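Local coordinates for phist (Plasmodium falciparum, PDB 4JLE), which binds the malaria virulence factor PfEMP1, probably through its ATS domain, and travels with it to knobs on the surface of the infected erythrocyte, at residues N36-D39 / M40-F44; S50-E53 / K54-V58; K85-H88 / F89-G93; L96-E99 / K100-E104. All coordinates share one frame; numbering follows the deposited sequence.

Interaction 1: residues N36-D39 / M40-F44; sequences NRND and MNIIF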
# COMPACT_ATOMS: atom_id res chain seq x y z
N ASN B 36 25.69 14.50 0.87
CA ASN B 36 25.80 13.40 1.82
C ASN B 36 24.42 12.71 2.03
O ASN B 36 23.40 13.19 1.54
CB ASN B 36 26.41 13.88 3.17
CG ASN B 36 25.62 14.96 3.88
OD1 ASN B 36 24.44 14.80 4.23
ND2 ASN B 36 26.26 16.10 4.13
N ARG B 37 24.44 11.56 2.75
CA ARG B 37 23.28 10.71 3.06
C ARG B 37 22.23 11.44 3.87
O ARG B 37 21.06 11.25 3.59
CB ARG B 37 23.73 9.46 3.80
CG ARG B 37 22.68 8.35 3.73
CD ARG B 37 22.87 7.34 4.85
NE ARG B 37 24.15 6.61 4.79
CZ ARG B 37 24.27 5.29 4.59
NH1 ARG B 37 23.19 4.54 4.39
NH2 ARG B 37 25.47 4.73 4.55
N ASN B 38 22.62 12.28 4.84
CA ASN B 38 21.64 13.03 5.63
C ASN B 38 20.75 13.88 4.73
O ASN B 38 19.52 13.71 4.70
CB ASN B 38 22.31 13.90 6.66
CG ASN B 38 21.31 14.84 7.32
OD1 ASN B 38 20.19 14.41 7.69
ND2 ASN B 38 21.69 16.13 7.45
N ASP B 39 21.37 14.77 3.96
CA ASP B 39 20.70 15.66 3.03
C ASP B 39 19.84 14.89 2.00
O ASP B 39 18.72 15.31 1.70
CB ASP B 39 21.76 16.55 2.37
CG ASP B 39 22.47 17.50 3.34
OD1 ASP B 39 22.18 17.42 4.58
OD2 ASP B 39 23.24 18.39 2.86
N MET B 40 20.32 13.72 1.53
CA MET B 40 19.57 12.88 0.58
C MET B 40 18.33 12.31 1.24
O MET B 40 17.27 12.28 0.62
CB MET B 40 20.45 11.74 0.03
CG MET B 40 21.61 12.24 -0.88
SD MET B 40 22.40 10.83 -1.72
CE MET B 40 23.86 10.50 -0.64
N ASN B 41 18.46 11.91 2.52
CA ASN B 41 17.36 11.34 3.29
C ASN B 41 16.32 12.41 3.59
O ASN B 41 15.13 12.16 3.39
CB ASN B 41 17.89 10.67 4.57
CG ASN B 41 18.66 9.37 4.35
OD1 ASN B 41 18.73 8.83 3.24
ND2 ASN B 41 19.24 8.84 5.41
N ILE B 42 16.76 13.62 3.99
CA ILE B 42 15.86 14.75 4.25
C ILE B 42 15.03 15.00 2.99
O ILE B 42 13.81 15.10 3.09
CB ILE B 42 16.67 16.04 4.69
CG1 ILE B 42 17.11 15.93 6.16
CG2 ILE B 42 15.89 17.37 4.41
CD1 ILE B 42 18.29 16.78 6.55
N ILE B 43 15.70 15.08 1.81
CA ILE B 43 15.02 15.38 0.55
C ILE B 43 14.02 14.26 0.18
O ILE B 43 12.91 14.56 -0.23
CB ILE B 43 16.03 15.68 -0.62
CG1 ILE B 43 16.80 17.00 -0.38
CG2 ILE B 43 15.33 15.76 -1.99
CD1 ILE B 43 18.09 17.16 -1.22
N PHE B 44 14.42 12.99 0.36
CA PHE B 44 13.53 11.89 0.00
C PHE B 44 12.34 11.83 0.95
O PHE B 44 11.25 11.52 0.48
CB PHE B 44 14.27 10.55 -0.09
CG PHE B 44 15.02 10.34 -1.39
CD1 PHE B 44 14.38 10.51 -2.62
CD2 PHE B 44 16.35 9.93 -1.40
CE1 PHE B 44 15.08 10.32 -3.83
CE2 PHE B 44 17.03 9.70 -2.60
CZ PHE B 44 16.40 9.92 -3.81
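Asn36 is the N-cap of helix 37-72, and its carbonyl takes the first backbone bond of the helix: Met40 N lies 3.1 Å from Asn36 O. The same residue also caps with its amide. Asn36 OD1 accepts from Asp39 N at 3.1 Å, a nearly straight bond (175° at the hydrogen). A chi1 of 60° swings the Asn36 amide back over the first turn to make this bond. The side chain thus occupies an N-H that has no earlier helical carbonyl to pair with. The Met40 side chain packs against the same peptide: its CG sits 3.2 Å from Asn36 O, and the bend at its last torsion brings CE within 3.5 Å of Asn36 C.

This is where the bundle helix starts from strand 34-36, and Asn36 itself pairs in an antiparallel sheet with a strand of the second subunit. Further round the turn, Asn41 lies alongside Arg37, both pointing the same way, with Asn41 ND2 3.9 Å from Arg37 CG. The guanidinium and amide planes stand 71° apart, so they do not stack, and Arg37 NH1 instead reaches Leu108 O of the second subunit in a weak hydrogen bond. On another side of the helix, Asn38 lays its amide across the end of Ile42, with OD1 3.2 Å from Ile42 CD1. Ile42 also packs on Ile24 of helix 21-28, while Phe44 meets Phe107 and Phe120 of the second subunit edge to face.

Interaction 2: residues S50-E53 / K54-V58; sequences SERE and KFKKV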
# COMPACT_ATOMS: atom_id res chain seq x y z
N SER B 50 5.31 14.72 0.14
CA SER B 50 4.65 15.54 -0.87
C SER B 50 3.83 14.68 -1.85
O SER B 50 2.69 15.04 -2.21
CB SER B 50 5.69 16.37 -1.63
OG SER B 50 5.10 17.21 -2.60
N GLU B 51 4.39 13.53 -2.26
CA GLU B 51 3.74 12.62 -3.20
C GLU B 51 2.57 11.92 -2.54
O GLU B 51 1.58 11.71 -3.21
CB GLU B 51 4.73 11.62 -3.79
CG GLU B 51 5.91 12.25 -4.54
CD GLU B 51 5.73 13.32 -5.63
OE1 GLU B 51 4.58 13.71 -5.93
OE2 GLU B 51 6.76 13.77 -6.18
N ARG B 52 2.66 11.65 -1.24
CA ARG B 52 1.63 11.04 -0.40
C ARG B 52 0.43 11.99 -0.31
O ARG B 52 -0.69 11.55 -0.49
CB ARG B 52 2.25 10.74 0.98
CG ARG B 52 1.37 10.17 2.07
CD ARG B 52 2.27 9.82 3.25
NE ARG B 52 1.54 9.51 4.49
CZ ARG B 52 2.12 9.10 5.62
NH1 ARG B 52 3.43 8.95 5.68
NH2 ARG B 52 1.38 8.85 6.69
N GLU B 53 0.68 13.29 -0.11
CA GLU B 53 -0.38 14.30 -0.03
C GLU B 53 -1.07 14.53 -1.37
O GLU B 53 -2.29 14.69 -1.39
CB GLU B 53 0.17 15.65 0.44
CG GLU B 53 0.49 15.70 1.92
CD GLU B 53 1.47 16.79 2.32
OE1 GLU B 53 1.62 17.78 1.56
OE2 GLU B 53 2.09 16.64 3.39
N LYS B 54 -0.30 14.64 -2.45
CA LYS B 54 -0.82 14.89 -3.78
C LYS B 54 -1.69 13.71 -4.27
O LYS B 54 -2.71 13.94 -4.92
CB LYS B 54 0.34 15.16 -4.75
CG LYS B 54 0.93 16.57 -4.67
CD LYS B 54 2.09 16.77 -5.65
CE LYS B 54 2.88 18.04 -5.41
NZ LYS B 54 4.31 17.86 -5.78
N PHE B 55 -1.28 12.47 -3.92
CA PHE B 55 -2.00 11.25 -4.25
C PHE B 55 -3.42 11.28 -3.66
O PHE B 55 -4.38 10.93 -4.36
CB PHE B 55 -1.21 10.00 -3.79
CG PHE B 55 -1.97 8.71 -3.66
CD1 PHE B 55 -2.27 7.95 -4.79
CD2 PHE B 55 -2.35 8.22 -2.42
CE1 PHE B 55 -2.99 6.75 -4.67
CE2 PHE B 55 -3.09 7.03 -2.31
CZ PHE B 55 -3.40 6.30 -3.44
N LYS B 56 -3.53 11.70 -2.38
CA LYS B 56 -4.77 11.83 -1.62
C LYS B 56 -5.68 12.86 -2.24
O LYS B 56 -6.89 12.64 -2.27
CB LYS B 56 -4.48 12.18 -0.16
CG LYS B 56 -4.57 10.95 0.74
CD LYS B 56 -4.23 11.25 2.20
CE LYS B 56 -2.85 10.77 2.61
NZ LYS B 56 -2.79 9.31 2.91
N LYS B 57 -5.12 13.97 -2.77
CA LYS B 57 -5.88 14.99 -3.48
C LYS B 57 -6.47 14.40 -4.79
O LYS B 57 -7.61 14.72 -5.12
CB LYS B 57 -5.06 16.24 -3.78
CG LYS B 57 -4.84 17.15 -2.58
CD LYS B 57 -3.88 18.28 -2.95
CE LYS B 57 -3.38 19.09 -1.79
NZ LYS B 57 -1.90 18.96 -1.66
N VAL B 58 -5.72 13.52 -5.51
CA VAL B 58 -6.22 12.86 -6.73
C VAL B 58 -7.41 11.96 -6.35
O VAL B 58 -8.43 12.03 -7.02
CB VAL B 58 -5.14 12.07 -7.51
CG1 VAL B 58 -5.75 11.36 -8.72
CG2 VAL B 58 -3.98 12.98 -7.93
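Backbone bonds come first where Ser50 meets Lys54. Lys54 N donates to Ser50 O at 3.0 Å, and Phe55 N reaches Glu51 O at the same separation. The next turn is slacker: Lys56 N to Arg52 O is a weak bond of 3.4 Å, followed by a sounder one from Lys57 N to Glu53 O.

The polar side-chain contact is centred on the end of Lys54. Its CG and CD run past Ser50 O, and a turn at chi4 (149°) brings NZ to Ser50 OG at 3.3 Å, a weak hydrogen bond. The hydroxyl faces this way because OG stands opposite the backbone N of its own residue (chi1 -179°). Glu51 crosses the Lys54 chain at an angle, its own chain bent at chi2, and OE1 stops 4.2 Å from Lys54 NZ, too far for a salt bridge. Glu51 OE1 has a stronger partner in Arg135 of the second subunit, with which it forms a salt bridge.

The remaining contacts are of carbon against backbone carbonyls. Phe55 sets its CB 3.3 Å from Glu51 O, but the ring leads away from the segment, lodging against helix 77-110 and Met138 of the second subunit. Lys56 bends twice, and its CE comes within 3.9 Å of Arg52 O.

The buried Glu51 is engaged across the dimer interface, where the arginine, with some help from Lys54, probably keeps it ionised, whereas Lys54 gains a weak tie to a serine on its own helix.

Interaction 3: residues K85-H88 / F89-G93; sequences KFAH and FEMQG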
# COMPACT_ATOMS: atom_id res chain seq x y z
N LYS B 85 -14.04 2.23 -0.88
CA LYS B 85 -13.10 1.53 -0.01
C LYS B 85 -12.20 0.61 -0.87
O LYS B 85 -11.00 0.82 -0.87
CB LYS B 85 -13.84 0.76 1.11
CG LYS B 85 -14.48 1.70 2.15
CD LYS B 85 -15.38 0.98 3.17
CE LYS B 85 -16.23 1.93 4.00
NZ LYS B 85 -17.46 1.27 4.51
N PHE B 86 -12.76 -0.29 -1.70
CA PHE B 86 -11.95 -1.19 -2.52
C PHE B 86 -11.12 -0.47 -3.59
O PHE B 86 -10.01 -0.92 -3.89
CB PHE B 86 -12.81 -2.30 -3.15
CG PHE B 86 -13.44 -3.24 -2.14
CD1 PHE B 86 -12.65 -3.99 -1.26
CD2 PHE B 86 -14.81 -3.46 -2.12
CE1 PHE B 86 -13.23 -4.88 -0.35
CE2 PHE B 86 -15.39 -4.36 -1.22
CZ PHE B 86 -14.60 -5.05 -0.33
N ALA B 87 -11.61 0.65 -4.14
CA ALA B 87 -10.86 1.42 -5.13
C ALA B 87 -9.63 2.06 -4.48
O ALA B 87 -8.56 2.06 -5.08
CB ALA B 87 -11.76 2.49 -5.72
N HIS B 88 -9.78 2.57 -3.23
CA HIS B 88 -8.71 3.19 -2.46
C HIS B 88 -7.52 2.22 -2.31
O HIS B 88 -6.36 2.62 -2.51
CB HIS B 88 -9.20 3.67 -1.08
CG HIS B 88 -8.07 4.05 -0.15
ND1 HIS B 88 -7.26 5.13 -0.42
CD2 HIS B 88 -7.61 3.42 0.95
CE1 HIS B 88 -6.35 5.13 0.54
NE2 HIS B 88 -6.53 4.13 1.39
N PHE B 89 -7.83 0.96 -2.00
CA PHE B 89 -6.92 -0.17 -1.84
C PHE B 89 -6.19 -0.51 -3.12
O PHE B 89 -5.00 -0.81 -3.11
CB PHE B 89 -7.72 -1.41 -1.40
CG PHE B 89 -8.25 -1.39 0.03
CD1 PHE B 89 -7.39 -1.23 1.11
CD2 PHE B 89 -9.59 -1.66 0.29
CE1 PHE B 89 -7.87 -1.26 2.42
CE2 PHE B 89 -10.08 -1.69 1.60
CZ PHE B 89 -9.21 -1.53 2.66
N GLU B 90 -6.91 -0.50 -4.22
CA GLU B 90 -6.35 -0.80 -5.55
C GLU B 90 -5.38 0.32 -5.98
O GLU B 90 -4.29 0.02 -6.47
CB GLU B 90 -7.46 -0.97 -6.57
CG GLU B 90 -8.34 -2.18 -6.28
CD GLU B 90 -9.31 -2.48 -7.40
OE1 GLU B 90 -10.47 -2.03 -7.33
OE2 GLU B 90 -8.86 -3.10 -8.39
N MET B 91 -5.75 1.60 -5.74
CA MET B 91 -4.92 2.78 -6.04
C MET B 91 -3.64 2.79 -5.19
O MET B 91 -2.56 3.03 -5.75
CB MET B 91 -5.72 4.07 -5.89
CG MET B 91 -6.79 4.19 -6.95
SD MET B 91 -7.68 5.75 -7.00
CE MET B 91 -8.84 5.58 -5.69
N GLN B 92 -3.75 2.43 -3.88
CA GLN B 92 -2.59 2.27 -2.98
C GLN B 92 -1.64 1.23 -3.55
O GLN B 92 -0.44 1.48 -3.62
CB GLN B 92 -3.00 1.88 -1.55
CG GLN B 92 -3.72 2.99 -0.76
CD GLN B 92 -2.80 3.94 0.00
OE1 GLN B 92 -1.95 4.63 -0.59
NE2 GLN B 92 -2.98 4.04 1.33
N GLY B 93 -2.19 0.12 -4.03
CA GLY B 93 -1.45 -0.98 -4.64
C GLY B 93 -0.61 -0.56 -5.84
O GLY B 93 0.55 -0.94 -5.97
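Ala87 O accepts from Met91 N at 2.9 Å. Gln92 N to His88 O and Glu90 N to Phe86 O are ordinary helical bonds beside it. Phe89 N to Lys85 O, at 3.4 Å, is weak, and the Phe89 ring crowds the same carbonyl, with CD2 only 3.1 Å from Lys85 O. The polar end of His88 has its main partner on helix 37-72, where ND1 is hydrogen-bonded to Glu59.

Held there, the imidazole offers one face to Gln92. The CG of Gln92 stands 3.9 Å from the centroid of the His88 ring, 26° off the normal and shifted toward the rim, a CH-pi contact. Its chain then folds at chi2 (-88°) so that the amide ends beside the ring, tilted 42° to it, with Gln92 NE2 3.6 Å from His88 CE1. On a different side of the helix, Phe86 and Phe89 cross at an angle, meeting at Phe86 CD1 and Phe89 CD2, 4.1 Å apart. Met91 turns its CE back toward Ala87 CB, 4.3 Å away.

Met91 packs on Phe55 and Ile62 of helix 37-72, and Gln92 joins it on Phe55. The second subunit also packs here: Phe86 meets Phe89 of the second subunit edge to face and Lys85 of the second subunit in a cation-pi contact, while Trp142 of that chain packs on Glu90 and Met91.

Interaction 4: residues L96-E99 / K100-E104; sequences LKQE and KFLLE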
# COMPACT_ATOMS: atom_id res chain seq x y z
N LEU B 96 2.30 1.76 -4.64
CA LEU B 96 3.40 1.00 -4.04
C LEU B 96 4.27 0.44 -5.12
O LEU B 96 5.49 0.54 -5.00
CB LEU B 96 2.93 -0.14 -3.09
CG LEU B 96 3.96 -1.30 -2.82
CD1 LEU B 96 5.04 -0.86 -1.85
CD2 LEU B 96 3.30 -2.56 -2.26
N LYS B 97 3.66 -0.11 -6.17
CA LYS B 97 4.37 -0.69 -7.30
C LYS B 97 5.27 0.40 -8.00
O LYS B 97 6.42 0.13 -8.36
CB LYS B 97 3.32 -1.34 -8.25
CG LYS B 97 3.80 -1.70 -9.66
CD LYS B 97 2.61 -1.87 -10.61
CE LYS B 97 3.03 -1.91 -12.06
NZ LYS B 97 1.85 -1.87 -12.97
N GLN B 98 4.72 1.63 -8.14
CA GLN B 98 5.41 2.76 -8.74
C GLN B 98 6.60 3.19 -7.85
O GLN B 98 7.70 3.40 -8.34
CB GLN B 98 4.42 3.93 -8.96
CG GLN B 98 5.07 5.23 -9.49
CD GLN B 98 5.58 5.15 -10.92
OE1 GLN B 98 6.78 5.25 -11.19
NE2 GLN B 98 4.67 5.01 -11.86
N GLU B 99 6.36 3.30 -6.53
CA GLU B 99 7.39 3.66 -5.58
C GLU B 99 8.51 2.62 -5.56
O GLU B 99 9.66 3.01 -5.53
CB GLU B 99 6.82 3.86 -4.20
CG GLU B 99 7.78 4.61 -3.31
CD GLU B 99 7.50 4.52 -1.83
OE1 GLU B 99 6.32 4.34 -1.46
OE2 GLU B 99 8.45 4.68 -1.04
N LYS B 100 8.17 1.32 -5.63
CA LYS B 100 9.11 0.20 -5.67
C LYS B 100 10.06 0.34 -6.86
O LYS B 100 11.28 0.25 -6.68
CB LYS B 100 8.36 -1.15 -5.71
CG LYS B 100 9.27 -2.36 -5.87
CD LYS B 100 8.52 -3.68 -5.81
CE LYS B 100 9.49 -4.82 -6.04
NZ LYS B 100 8.83 -6.02 -6.60
N PHE B 101 9.51 0.60 -8.06
CA PHE B 101 10.32 0.80 -9.25
C PHE B 101 11.27 2.04 -9.10
O PHE B 101 12.44 1.97 -9.49
CB PHE B 101 9.41 0.98 -10.49
CG PHE B 101 10.08 1.65 -11.67
CD1 PHE B 101 10.95 0.94 -12.50
CD2 PHE B 101 9.85 3.00 -11.95
CE1 PHE B 101 11.58 1.57 -13.59
CE2 PHE B 101 10.48 3.62 -13.03
CZ PHE B 101 11.35 2.91 -13.84
N LEU B 102 10.73 3.15 -8.55
CA LEU B 102 11.48 4.39 -8.39
C LEU B 102 12.53 4.27 -7.29
O LEU B 102 13.56 4.92 -7.41
CB LEU B 102 10.54 5.58 -8.14
CG LEU B 102 9.64 5.97 -9.33
CD1 LEU B 102 8.59 6.96 -8.90
CD2 LEU B 102 10.45 6.49 -10.52
N LEU B 103 12.30 3.44 -6.26
CA LEU B 103 13.29 3.22 -5.21
C LEU B 103 14.44 2.41 -5.80
O LEU B 103 15.59 2.71 -5.50
CB LEU B 103 12.70 2.48 -4.02
CG LEU B 103 11.90 3.28 -3.01
CD1 LEU B 103 11.02 2.33 -2.19
CD2 LEU B 103 12.79 4.11 -2.09
N GLU B 104 14.13 1.41 -6.65
CA GLU B 104 15.11 0.56 -7.34
C GLU B 104 15.89 1.40 -8.32
O GLU B 104 17.11 1.27 -8.38
CB GLU B 104 14.42 -0.62 -8.05
CG GLU B 104 13.98 -1.74 -7.12
CD GLU B 104 13.04 -2.80 -7.67
OE1 GLU B 104 12.91 -2.93 -8.92
OE2 GLU B 104 12.43 -3.53 -6.85
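The Phe101 ring receives the amide oxygen of Gln98 at its edge, near the ring plane, with Gln98 OE1 3.9 Å from Phe101 CD2; Phe101 also packs on Tyr126 of the second subunit. That same Gln98 OE1 lies 3.4 Å from Leu102 CD1, the Gln98 chain bending at chi2 (69°) to cross the isobutyl group. OE1 is buried here without a hydrogen-bond partner in the model, an unfavourable setting for a polar atom. Trp131 of the second subunit packs on both Gln98 and Leu102.

The Glu99 carboxylate behaves differently. Its chain is extended beyond CG, and OE2 grazes Leu103 CD1 at 3.7 Å. Glu99 OE1 makes a long, weak ion pair with Lys100 of the second subunit, and Glu104 of the second subunit brings a like charge close to Glu99 OE2, which could raise the pKa of either acid. Backbone bonds hold the frame, the shortest being Leu103 N to Glu99 O at 2.8 Å.

Contacts of this i to i+3 and i+4 spacing belong to any alpha helix; here the helix is 77-110 of a three-helix bundle, and it contributes to the dimer interface, where Leu96 meets Leu96 of the second subunit.

Overall arrangement
Interactions 1 and 2 are steps along helix 37-72, their centres 21 Å apart, and interactions 3 and 4 are steps along helix 77-110, with centres 17 Å apart. The two helices follow one another in the chain, and interactions 2 and 3 touch directly: Phe55 CE2 comes within 3.2 Å of Gln92 OE1, and Phe55 CE1 packs 3.9 Å from Met91 O. Interaction 4 stays about 7 Å, nearest atoms, from both 1 and 2. Interactions 1 and 3 are farthest apart, with centres 30 Å from each other. All four face the second subunit, so these two helices of the PHIST domain help build the dimer as well as the bundle.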